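Long-range contacts in acinetobacter secreted protease CpaA (Acinetobacter nosocomialis M2, PDB 6O38), which is a secreted zinc metalloprotease that is probably exported by the type II secretion system with the help of its chaperone CpaB: residues Ile16-Ser26 with Asn41-Arg51; Lys427-Ser438 with Glu464-Trp474. All coordinates share one frame; numbering follows the deposited sequence.

Interaction 1 (Ile16-Ser26 with Asn41-Arg51); sequences IPTGYSDLEFS and NANNSDKITIR
Glu24 and Arg51 meet on one face of a parallel strand pair, 22-26 with 47-51, whose axes run 4.7 Å apart and 16° from parallel. Glu24 turns CG away from its own backbone N (chi1 -169°) and holds the chain extended, which carries the carboxylate over the neighbouring strand. There OE2 of Glu24 lies 3.0 Å from NE of Arg51, above a face of the guanidinium; the two flat groups are inclined by 54° and no N-H is aimed at the oxygen, so the pairing is one of charge. At the other end of this face Asp22 and Lys47 run alongside each other, pointing the same way. OD1 of Asp22 touches CD of Lys47 at 3.4 Å, while a bend at chi3 leaves NZ of Lys47 5.0 Å from OD1 of Asp22, too far for a salt bridge.

The other face is apolar. Ile16 arrives from the preceding loop: its CG2 meets CD1 of Ile48 at 3.8 Å, and its CD1 meets CD1 of Ile50 at 3.7 Å. Within its own segment, CG1 of Ile16 sits over the rim of the Phe25 ring. Leu23 and Phe25 line the same face, and Trp91 and Pro39 also pack on Ile48.

Five backbone bonds set the register, among them Leu23 N to Lys47 O. Beyond the strands, Thr18 OG1 donates to Asn41 O at 2.6 Å, approaching from above the carbonyl plane, and Asn43 N donates to Asp46 OD2 from above the carboxylate plane. Strands 3-5 and 79-85 flank the pair in the StcE-type beta-sandwich domain. The chemistry thus divides by face: aliphatic contacts fill the buried side, whereas the more exposed side carries one salt bridge held by charge and an Asp22/Lys47 pair whose charged atoms stay apart.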
loop_
_atom_site.group_PDB
_atom_site.type_symbol
_atom_site.label_atom_id
_atom_site.label_comp_id
_atom_site.label_asym_id
_atom_site.label_seq_id
_atom_site.Cartn_x
_atom_site.Cartn_y
_atom_site.Cartn_z
ATOM N N ILE A 16 22.772 -14.853 -13.444
ATOM C CA ILE A 16 23.574 -16.069 -13.349
ATOM C C ILE A 16 23.300 -16.926 -14.579
ATOM O O ILE A 16 22.153 -17.339 -14.803
ATOM C CB ILE A 16 23.276 -16.828 -12.046
ATOM C CG1 ILE A 16 23.552 -15.930 -10.839
ATOM C CG2 ILE A 16 24.106 -18.094 -11.963
ATOM C CD1 ILE A 16 23.304 -16.601 -9.507
ATOM N N PRO A 17 24.305 -17.210 -15.401
ATOM C CA PRO A 17 24.055 -17.871 -16.683
ATOM C C PRO A 17 23.742 -19.352 -16.524
ATOM O O PRO A 17 24.050 -19.985 -15.514
ATOM C CB PRO A 17 25.370 -17.669 -17.443
ATOM C CG PRO A 17 26.398 -17.593 -16.368
ATOM C CD PRO A 17 25.734 -16.903 -15.203
ATOM N N THR A 18 23.118 -19.896 -17.565
ATOM C CA THR A 18 22.747 -21.299 -17.611
ATOM C C THR A 18 23.832 -22.110 -18.317
ATOM O O THR A 18 24.835 -21.578 -18.795
ATOM C CB THR A 18 21.400 -21.470 -18.311
ATOM O OG1 THR A 18 21.009 -22.848 -18.268
ATOM C CG2 THR A 18 21.496 -21.023 -19.763
ATOM N N GLY A 19 23.623 -23.424 -18.385
ATOM C CA GLY A 19 24.538 -24.314 -19.066
ATOM C C GLY A 19 25.551 -25.005 -18.181
ATOM O O GLY A 19 26.331 -25.821 -18.688
ATOM N N TYR A 20 25.566 -24.711 -16.885
ATOM C CA TYR A 20 26.496 -25.324 -15.946
ATOM C C TYR A 20 25.752 -26.329 -15.079
ATOM O O TYR A 20 24.682 -26.023 -14.544
ATOM C CB TYR A 20 27.168 -24.266 -15.068
ATOM C CG TYR A 20 27.984 -23.249 -15.835
ATOM C CD1 TYR A 20 29.294 -23.520 -16.210
ATOM C CD2 TYR A 20 27.446 -22.016 -16.178
ATOM C CE1 TYR A 20 30.044 -22.592 -16.908
ATOM C CE2 TYR A 20 28.189 -21.082 -16.876
ATOM C CZ TYR A 20 29.487 -21.375 -17.238
ATOM O OH TYR A 20 30.226 -20.448 -17.933
ATOM N N SER A 21 26.323 -27.528 -14.943
ATOM C CA SER A 21 25.717 -28.548 -14.096
ATOM C C SER A 21 25.957 -28.277 -12.617
ATOM O O SER A 21 25.156 -28.698 -11.776
ATOM C CB SER A 21 26.254 -29.930 -14.470
ATOM O OG SER A 21 25.699 -30.935 -13.640
ATOM N N ASP A 22 27.045 -27.581 -12.284
ATOM C CA ASP A 22 27.367 -27.261 -10.893
ATOM C C ASP A 22 28.092 -25.917 -10.903
ATOM O O ASP A 22 29.297 -25.862 -11.164
ATOM C CB ASP A 22 28.216 -28.356 -10.260
ATOM C CG ASP A 22 28.360 -28.188 -8.760
ATOM O OD1 ASP A 22 27.644 -27.345 -8.180
ATOM O OD2 ASP A 22 29.191 -28.904 -8.161
ATOM N N LEU A 23 27.355 -24.849 -10.618
ATOM C CA LEU A 23 27.865 -23.490 -10.717
ATOM C C LEU A 23 27.925 -22.839 -9.341
ATOM O O LEU A 23 27.085 -23.099 -8.474
ATOM C CB LEU A 23 26.991 -22.653 -11.656
ATOM C CG LEU A 23 27.397 -21.202 -11.925
ATOM C CD1 LEU A 23 28.845 -21.122 -12.379
ATOM C CD2 LEU A 23 26.479 -20.589 -12.965
ATOM N N GLU A 24 28.931 -21.988 -9.149
ATOM C CA GLU A 24 29.118 -21.249 -7.905
ATOM C C GLU A 24 29.352 -19.783 -8.248
ATOM O O GLU A 24 30.377 -19.436 -8.842
ATOM C CB GLU A 24 30.284 -21.817 -7.096
ATOM C CG GLU A 24 30.376 -21.270 -5.682
ATOM C CD GLU A 24 31.234 -22.133 -4.781
ATOM O OE1 GLU A 24 32.366 -22.478 -5.180
ATOM O OE2 GLU A 24 30.767 -22.477 -3.676
ATOM N N PHE A 25 28.402 -18.929 -7.872
ATOM C CA PHE A 25 28.460 -17.501 -8.157
ATOM C C PHE A 25 28.880 -16.765 -6.891
ATOM O O PHE A 25 28.162 -16.794 -5.885
ATOM C CB PHE A 25 27.105 -17.001 -8.658
ATOM C CG PHE A 25 27.156 -15.654 -9.318
ATOM C CD1 PHE A 25 27.549 -15.533 -10.641
ATOM C CD2 PHE A 25 26.795 -14.511 -8.625
ATOM C CE1 PHE A 25 27.592 -14.297 -11.257
ATOM C CE2 PHE A 25 26.835 -13.271 -9.234
ATOM C CZ PHE A 25 27.234 -13.164 -10.552
ATOM N N SER A 26 30.036 -16.107 -6.940
ATOM C CA SER A 26 30.630 -15.474 -5.772
ATOM C C SER A 26 30.613 -13.958 -5.910
ATOM O O SER A 26 30.886 -13.417 -6.987
ATOM C CB SER A 26 32.068 -15.958 -5.560
ATOM O OG SER A 26 32.105 -17.352 -5.310
ATOM N N ASN A 41 16.039 -21.098 -18.287
ATOM C CA ASN A 41 16.444 -22.302 -18.998
ATOM C C ASN A 41 17.484 -23.056 -18.178
ATOM O O ASN A 41 18.492 -22.480 -17.760
ATOM C CB ASN A 41 17.008 -21.937 -20.371
ATOM C CG ASN A 41 16.468 -22.820 -21.479
ATOM O OD1 ASN A 41 15.452 -23.494 -21.312
ATOM N ND2 ASN A 41 17.144 -22.814 -22.623
ATOM N N ALA A 42 17.236 -24.342 -17.938
ATOM C CA ALA A 42 18.144 -25.152 -17.135
ATOM C C ALA A 42 17.782 -26.620 -17.303
ATOM O O ALA A 42 16.692 -26.960 -17.769
ATOM C CB ALA A 42 18.095 -24.761 -15.654
ATOM N N ASN A 43 18.719 -27.483 -16.918
ATOM C CA ASN A 43 18.487 -28.917 -16.888
ATOM C C ASN A 43 18.023 -29.334 -15.493
ATOM O O ASN A 43 17.959 -28.524 -14.566
ATOM C CB ASN A 43 19.744 -29.670 -17.318
ATOM C CG ASN A 43 19.943 -29.658 -18.821
ATOM O OD1 ASN A 43 20.310 -28.636 -19.402
ATOM N ND2 ASN A 43 19.698 -30.797 -19.460
ATOM N N ASN A 44 17.706 -30.622 -15.340
ATOM C CA ASN A 44 16.980 -31.081 -14.158
ATOM C C ASN A 44 17.778 -30.853 -12.877
ATOM O O ASN A 44 17.371 -30.075 -12.009
ATOM C CB ASN A 44 16.616 -32.559 -14.309
ATOM C CG ASN A 44 15.594 -33.013 -13.284
ATOM O OD1 ASN A 44 14.779 -32.219 -12.810
ATOM N ND2 ASN A 44 15.632 -34.294 -12.936
ATOM N N SER A 45 18.924 -31.519 -12.741
ATOM C CA SER A 45 19.672 -31.526 -11.489
ATOM C C SER A 45 20.800 -30.498 -11.469
ATOM O O SER A 45 21.833 -30.726 -10.830
ATOM C CB SER A 45 20.221 -32.924 -11.208
ATOM O OG SER A 45 19.172 -33.832 -10.921
ATOM N N ASP A 46 20.623 -29.370 -12.150
ATOM C CA ASP A 46 21.623 -28.313 -12.109
ATOM C C ASP A 46 21.663 -27.672 -10.728
ATOM O O ASP A 46 20.624 -27.435 -10.104
ATOM C CB ASP A 46 21.328 -27.256 -13.174
ATOM C CG ASP A 46 21.538 -27.774 -14.584
ATOM O OD1 ASP A 46 21.929 -28.951 -14.733
ATOM O OD2 ASP A 46 21.314 -27.004 -15.541
ATOM N N LYS A 47 22.872 -27.393 -10.249
ATOM C CA LYS A 47 23.088 -26.824 -8.925
ATOM C C LYS A 47 23.738 -25.454 -9.056
ATOM O O LYS A 47 24.721 -25.296 -9.787
ATOM C CB LYS A 47 23.963 -27.743 -8.066
ATOM C CG LYS A 47 24.315 -27.164 -6.705
ATOM C CD LYS A 47 25.238 -28.087 -5.925
ATOM C CE LYS A 47 24.558 -29.407 -5.597
ATOM N NZ LYS A 47 25.428 -30.286 -4.768
ATOM N N ILE A 48 23.186 -24.471 -8.347
ATOM C CA ILE A 48 23.733 -23.120 -8.296
ATOM C C ILE A 48 23.907 -22.734 -6.835
ATOM O O ILE A 48 22.981 -22.897 -6.033
ATOM C CB ILE A 48 22.829 -22.103 -9.021
ATOM C CG1 ILE A 48 22.878 -22.325 -10.533
ATOM C CG2 ILE A 48 23.233 -20.678 -8.673
ATOM C CD1 ILE A 48 22.144 -21.265 -11.326
ATOM N N THR A 49 25.091 -22.231 -6.490
ATOM C CA THR A 49 25.393 -21.797 -5.133
ATOM C C THR A 49 25.875 -20.355 -5.167
ATOM O O THR A 49 26.814 -20.028 -5.900
ATOM C CB THR A 49 26.450 -22.695 -4.480
ATOM O OG1 THR A 49 25.946 -24.033 -4.381
ATOM C CG2 THR A 49 26.798 -22.186 -3.089
ATOM N N ILE A 50 25.234 -19.499 -4.376
ATOM C CA ILE A 50 25.553 -18.077 -4.315
ATOM C C ILE A 50 26.253 -17.802 -2.991
ATOM O O ILE A 50 25.696 -18.065 -1.918
ATOM C CB ILE A 50 24.297 -17.206 -4.464
ATOM C CG1 ILE A 50 23.569 -17.532 -5.768
ATOM C CG2 ILE A 50 24.665 -15.731 -4.415
ATOM C CD1 ILE A 50 22.282 -16.755 -5.958
ATOM N N ARG A 51 27.472 -17.273 -3.067
ATOM C CA ARG A 51 28.229 -16.854 -1.899
ATOM C C ARG A 51 28.511 -15.361 -1.987
ATOM O O ARG A 51 28.567 -14.789 -3.080
ATOM C CB ARG A 51 29.551 -17.623 -1.775
ATOM C CG ARG A 51 29.398 -19.104 -1.478
ATOM C CD ARG A 51 30.759 -19.767 -1.335
ATOM N NE ARG A 51 30.654 -21.188 -1.015
ATOM C CZ ARG A 51 31.699 -21.993 -0.851
ATOM N NH1 ARG A 51 31.513 -23.274 -0.563
ATOM N NH2 ARG A 51 32.932 -21.519 -0.980
#

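Interaction 2 (Lys427-Ser438 with Glu464-Trp474); sequences KIPAATLKEAIS and EPGDGGCGWAW
Helix 433-438 and the short strand 471-473 run in nearly the same direction, 23° apart with axes 8.3 Å from each other, and the loop leading into the strand passes the helix start. There Leu433 N donates to Pro465 O at 3.2 Å, from well above the carbonyl plane. Thr432 is the N-cap: with OG1 set between backbone N and carbonyl carbon (chi1 64°), its hydroxyl accepts from Glu435 N and makes a weak bond to Asp467 OD2.

The indole of Trp472 packs against the first helical turn. CB of Lys434 lies over its face, 4.2 Å from the five-membered ring centroid, a CH-pi contact, while Leu433 crosses obliquely and sets CD2 at the ring edge. Lys434 CD also touches Asp467 OD2 at 3.2 Å. One turn on, Ile437 and Trp474 slide past each other, and NE1 of Trp474 donates to Ile437 O at 3.3 Å with the acceptor close to the ring plane. Ser438 OG lies at the same ring's edge.

At the far end Lys427, bent at chi2 and chi4, brings NZ to Glu464 OE2 at 3.0 Å, on the anti side of the carboxylate; NZ also donates to the carbonyls of Ile428 and Ala430. Tyr460 OH is the strongest polar partner of OE2.

CpaB, the chaperone chain, adds to this surface: its Leu173 packs on Ile437 and Trp474, and its His175 ring meets that of Trp474. Ala473 touches the zinc-binding His502. The buried Glu464 carboxylate is probably stabilised by the Lys427 charge and the Tyr460 hydrogen bond, and Trp474 NE1 is satisfied by a helix carbonyl, while the indoles pack against Leu433, Ile437 and the Lys434 chain.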
loop_
_atom_site.group_PDB
_atom_site.type_symbol
_atom_site.label_atom_id
_atom_site.label_comp_id
_atom_site.label_asym_id
_atom_site.label_seq_id
_atom_site.Cartn_x
_atom_site.Cartn_y
_atom_site.Cartn_z
ATOM N N LYS A 427 5.785 33.736 -7.430
ATOM C CA LYS A 427 6.890 33.611 -6.488
ATOM C C LYS A 427 6.587 34.449 -5.252
ATOM O O LYS A 427 6.492 35.678 -5.339
ATOM C CB LYS A 427 8.204 34.056 -7.132
ATOM C CG LYS A 427 9.324 34.359 -6.146
ATOM C CD LYS A 427 10.138 33.121 -5.816
ATOM C CE LYS A 427 11.335 33.470 -4.943
ATOM N NZ LYS A 427 10.962 33.602 -3.508
ATOM N N ILE A 428 6.426 33.788 -4.114
ATOM C CA ILE A 428 6.237 34.516 -2.854
ATOM C C ILE A 428 7.550 35.189 -2.469
ATOM O O ILE A 428 8.598 34.518 -2.439
ATOM C CB ILE A 428 5.761 33.565 -1.755
ATOM C CG1 ILE A 428 4.458 32.877 -2.168
ATOM C CG2 ILE A 428 5.577 34.316 -0.444
ATOM C CD1 ILE A 428 3.863 31.998 -1.088
ATOM N N PRO A 429 7.556 36.491 -2.175
ATOM C CA PRO A 429 8.825 37.160 -1.850
ATOM C C PRO A 429 9.389 36.692 -0.519
ATOM O O PRO A 429 8.895 37.076 0.546
ATOM C CB PRO A 429 8.444 38.646 -1.807
ATOM C CG PRO A 429 7.130 38.742 -2.525
ATOM C CD PRO A 429 6.438 37.441 -2.276
ATOM N N ALA A 430 10.436 35.872 -0.576
ATOM C CA ALA A 430 11.045 35.286 0.610
ATOM C C ALA A 430 12.343 34.606 0.205
ATOM O O ALA A 430 12.404 33.948 -0.835
ATOM C CB ALA A 430 10.109 34.276 1.283
ATOM N N ALA A 431 13.373 34.766 1.036
ATOM C CA ALA A 431 14.636 34.082 0.798
ATOM C C ALA A 431 14.587 32.608 1.179
ATOM O O ALA A 431 15.396 31.824 0.672
ATOM C CB ALA A 431 15.763 34.773 1.566
ATOM N N THR A 432 13.663 32.216 2.058
ATOM C CA THR A 432 13.558 30.843 2.533
ATOM C C THR A 432 12.105 30.386 2.502
ATOM O O THR A 432 11.174 31.195 2.455
ATOM C CB THR A 432 14.100 30.687 3.965
ATOM O OG1 THR A 432 13.295 31.458 4.868
ATOM C CG2 THR A 432 15.547 31.153 4.052
ATOM N N LEU A 433 11.926 29.062 2.530
ATOM C CA LEU A 433 10.581 28.497 2.582
ATOM C C LEU A 433 9.920 28.822 3.917
ATOM O O LEU A 433 8.704 29.041 3.984
ATOM C CB LEU A 433 10.637 26.991 2.351
ATOM C CG LEU A 433 9.335 26.321 1.900
ATOM C CD1 LEU A 433 8.827 26.928 0.587
ATOM C CD2 LEU A 433 9.512 24.814 1.760
ATOM N N LYS A 434 10.721 28.864 4.989
ATOM C CA LYS A 434 10.228 29.254 6.306
ATOM C C LYS A 434 9.674 30.667 6.283
ATOM O O LYS A 434 8.643 30.955 6.900
ATOM C CB LYS A 434 11.385 29.193 7.299
ATOM C CG LYS A 434 11.059 29.580 8.728
ATOM C CD LYS A 434 12.326 29.528 9.575
ATOM C CE LYS A 434 12.075 29.928 11.009
ATOM N NZ LYS A 434 13.330 29.834 11.810
ATOM N N GLU A 435 10.360 31.570 5.583
ATOM C CA GLU A 435 9.863 32.930 5.419
ATOM C C GLU A 435 8.630 32.979 4.525
ATOM O O GLU A 435 7.739 33.804 4.749
ATOM C CB GLU A 435 10.979 33.815 4.864
ATOM C CG GLU A 435 10.789 35.299 5.105
ATOM C CD GLU A 435 12.024 36.103 4.724
ATOM O OE1 GLU A 435 12.880 35.559 3.994
ATOM O OE2 GLU A 435 12.143 37.270 5.154
ATOM N N ALA A 436 8.557 32.105 3.515
ATOM C CA ALA A 436 7.443 32.150 2.572
ATOM C C ALA A 436 6.121 31.791 3.239
ATOM O O ALA A 436 5.072 32.343 2.887
ATOM C CB ALA A 436 7.716 31.225 1.387
ATOM N N ILE A 437 6.146 30.858 4.194
ATOM C CA ILE A 437 4.909 30.452 4.853
ATOM C C ILE A 437 4.344 31.592 5.691
ATOM O O ILE A 437 3.134 31.647 5.942
ATOM C CB ILE A 437 5.144 29.181 5.694
ATOM C CG1 ILE A 437 3.850 28.375 5.815
ATOM C CG2 ILE A 437 5.699 29.526 7.069
ATOM C CD1 ILE A 437 3.377 27.810 4.500
ATOM N N SER A 438 5.198 32.515 6.139
ATOM C CA SER A 438 4.738 33.661 6.916
ATOM C C SER A 438 4.147 34.738 6.013
ATOM O O SER A 438 2.971 35.096 6.143
ATOM C CB SER A 438 5.893 34.225 7.747
ATOM O OG SER A 438 6.004 33.553 8.988
ATOM N N GLU A 464 12.774 27.700 -2.932
ATOM C CA GLU A 464 13.618 28.342 -1.939
ATOM C C GLU A 464 14.152 27.308 -0.949
ATOM O O GLU A 464 13.494 26.302 -0.673
ATOM C CB GLU A 464 12.841 29.424 -1.191
ATOM C CG GLU A 464 12.199 30.486 -2.083
ATOM C CD GLU A 464 10.900 30.019 -2.722
ATOM O OE1 GLU A 464 10.340 29.005 -2.255
ATOM O OE2 GLU A 464 10.438 30.664 -3.687
ATOM N N PRO A 465 15.349 27.526 -0.405
ATOM C CA PRO A 465 15.866 26.597 0.610
ATOM C C PRO A 465 15.139 26.766 1.937
ATOM O O PRO A 465 14.925 27.887 2.406
ATOM C CB PRO A 465 17.345 26.981 0.720
ATOM C CG PRO A 465 17.385 28.420 0.308
ATOM C CD PRO A 465 16.330 28.567 -0.757
ATOM N N GLY A 466 14.768 25.637 2.544
ATOM C CA GLY A 466 14.178 25.663 3.869
ATOM C C GLY A 466 15.209 25.826 4.975
ATOM O O GLY A 466 16.392 25.514 4.821
ATOM N N ASP A 467 14.740 26.338 6.115
ATOM C CA ASP A 467 15.579 26.531 7.301
ATOM C C ASP A 467 15.477 25.295 8.199
ATOM O O ASP A 467 14.845 25.299 9.260
ATOM C CB ASP A 467 15.163 27.786 8.058
ATOM C CG ASP A 467 15.425 29.055 7.282
ATOM O OD1 ASP A 467 16.351 29.065 6.445
ATOM O OD2 ASP A 467 14.708 30.046 7.519
ATOM N N GLY A 468 16.116 24.221 7.754
ATOM C CA GLY A 468 16.157 22.993 8.517
ATOM C C GLY A 468 15.165 21.932 8.097
ATOM O O GLY A 468 14.918 21.002 8.873
ATOM N N GLY A 469 14.594 22.038 6.900
ATOM C CA GLY A 469 13.604 21.091 6.427
ATOM C C GLY A 469 12.935 21.579 5.161
ATOM O O GLY A 469 12.951 22.777 4.865
ATOM N N CYS A 470 12.337 20.661 4.406
ATOM C CA CYS A 470 11.746 20.988 3.116
ATOM C C CYS A 470 10.238 21.209 3.157
ATOM O O CYS A 470 9.636 21.412 2.100
ATOM C CB CYS A 470 12.100 19.900 2.094
ATOM S SG CYS A 470 11.533 18.212 2.417
ATOM N N GLY A 471 9.614 21.182 4.326
ATOM C CA GLY A 471 8.188 21.438 4.424
ATOM C C GLY A 471 7.868 22.347 5.592
ATOM O O GLY A 471 8.556 22.343 6.615
ATOM N N TRP A 472 6.808 23.137 5.425
ATOM C CA TRP A 472 6.365 24.044 6.474
ATOM C C TRP A 472 4.851 24.187 6.420
ATOM O O TRP A 472 4.264 24.245 5.336
ATOM C CB TRP A 472 7.025 25.421 6.341
ATOM C CG TRP A 472 8.506 25.399 6.560
ATOM C CD1 TRP A 472 9.476 25.401 5.600
ATOM C CD2 TRP A 472 9.188 25.352 7.819
ATOM N NE1 TRP A 472 10.719 25.369 6.185
ATOM C CE2 TRP A 472 10.569 25.337 7.546
ATOM C CE3 TRP A 472 8.764 25.324 9.151
ATOM C CZ2 TRP A 472 11.530 25.296 8.554
ATOM C CZ3 TRP A 472 9.718 25.285 10.151
ATOM C CH2 TRP A 472 11.085 25.272 9.848
ATOM N N ALA A 473 4.229 24.252 7.599
ATOM C CA ALA A 473 2.788 24.442 7.718
ATOM C C ALA A 473 2.405 24.797 9.149
ATOM O O ALA A 473 2.878 24.163 10.098
ATOM C CB ALA A 473 2.033 23.188 7.269
ATOM N N TRP A 474 1.557 25.809 9.315
ATOM C CA TRP A 474 1.077 26.175 10.641
ATOM C C TRP A 474 0.185 25.078 11.209
ATOM O O TRP A 474 -0.667 24.523 10.511
ATOM C CB TRP A 474 0.315 27.499 10.580
ATOM C CG TRP A 474 1.124 28.628 10.020
ATOM C CD1 TRP A 474 1.065 29.127 8.752
ATOM C CD2 TRP A 474 2.107 29.408 10.712
ATOM N NE1 TRP A 474 1.957 30.163 8.608
ATOM C CE2 TRP A 474 2.609 30.357 9.798
ATOM C CE3 TRP A 474 2.614 29.394 12.016
ATOM C CZ2 TRP A 474 3.592 31.281 10.145
ATOM C CZ3 TRP A 474 3.592 30.312 12.357
ATOM C CH2 TRP A 474 4.068 31.244 11.425
#

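How the interactions relate
Interaction 1 closes before interaction 2 opens along the chain, and they occupy different parts of the molecule: their centres are 56 Å apart and their nearest atoms about 37 Å apart. Residues 16-26 and 41-51 belong to the first StcE-type beta-sandwich range, near the N-terminus, whereas residues 427-438 and 464-474 belong to the reprolysin-like peptidase range that holds the zinc site. Three further StcE-type ranges intervene in sequence. A chain of strand pairings extends between the two regions without direct contact. CpaB touches interaction 2 but not the segments of interaction 1, so within this pair of contacts the chaperone engages the catalytic-domain end.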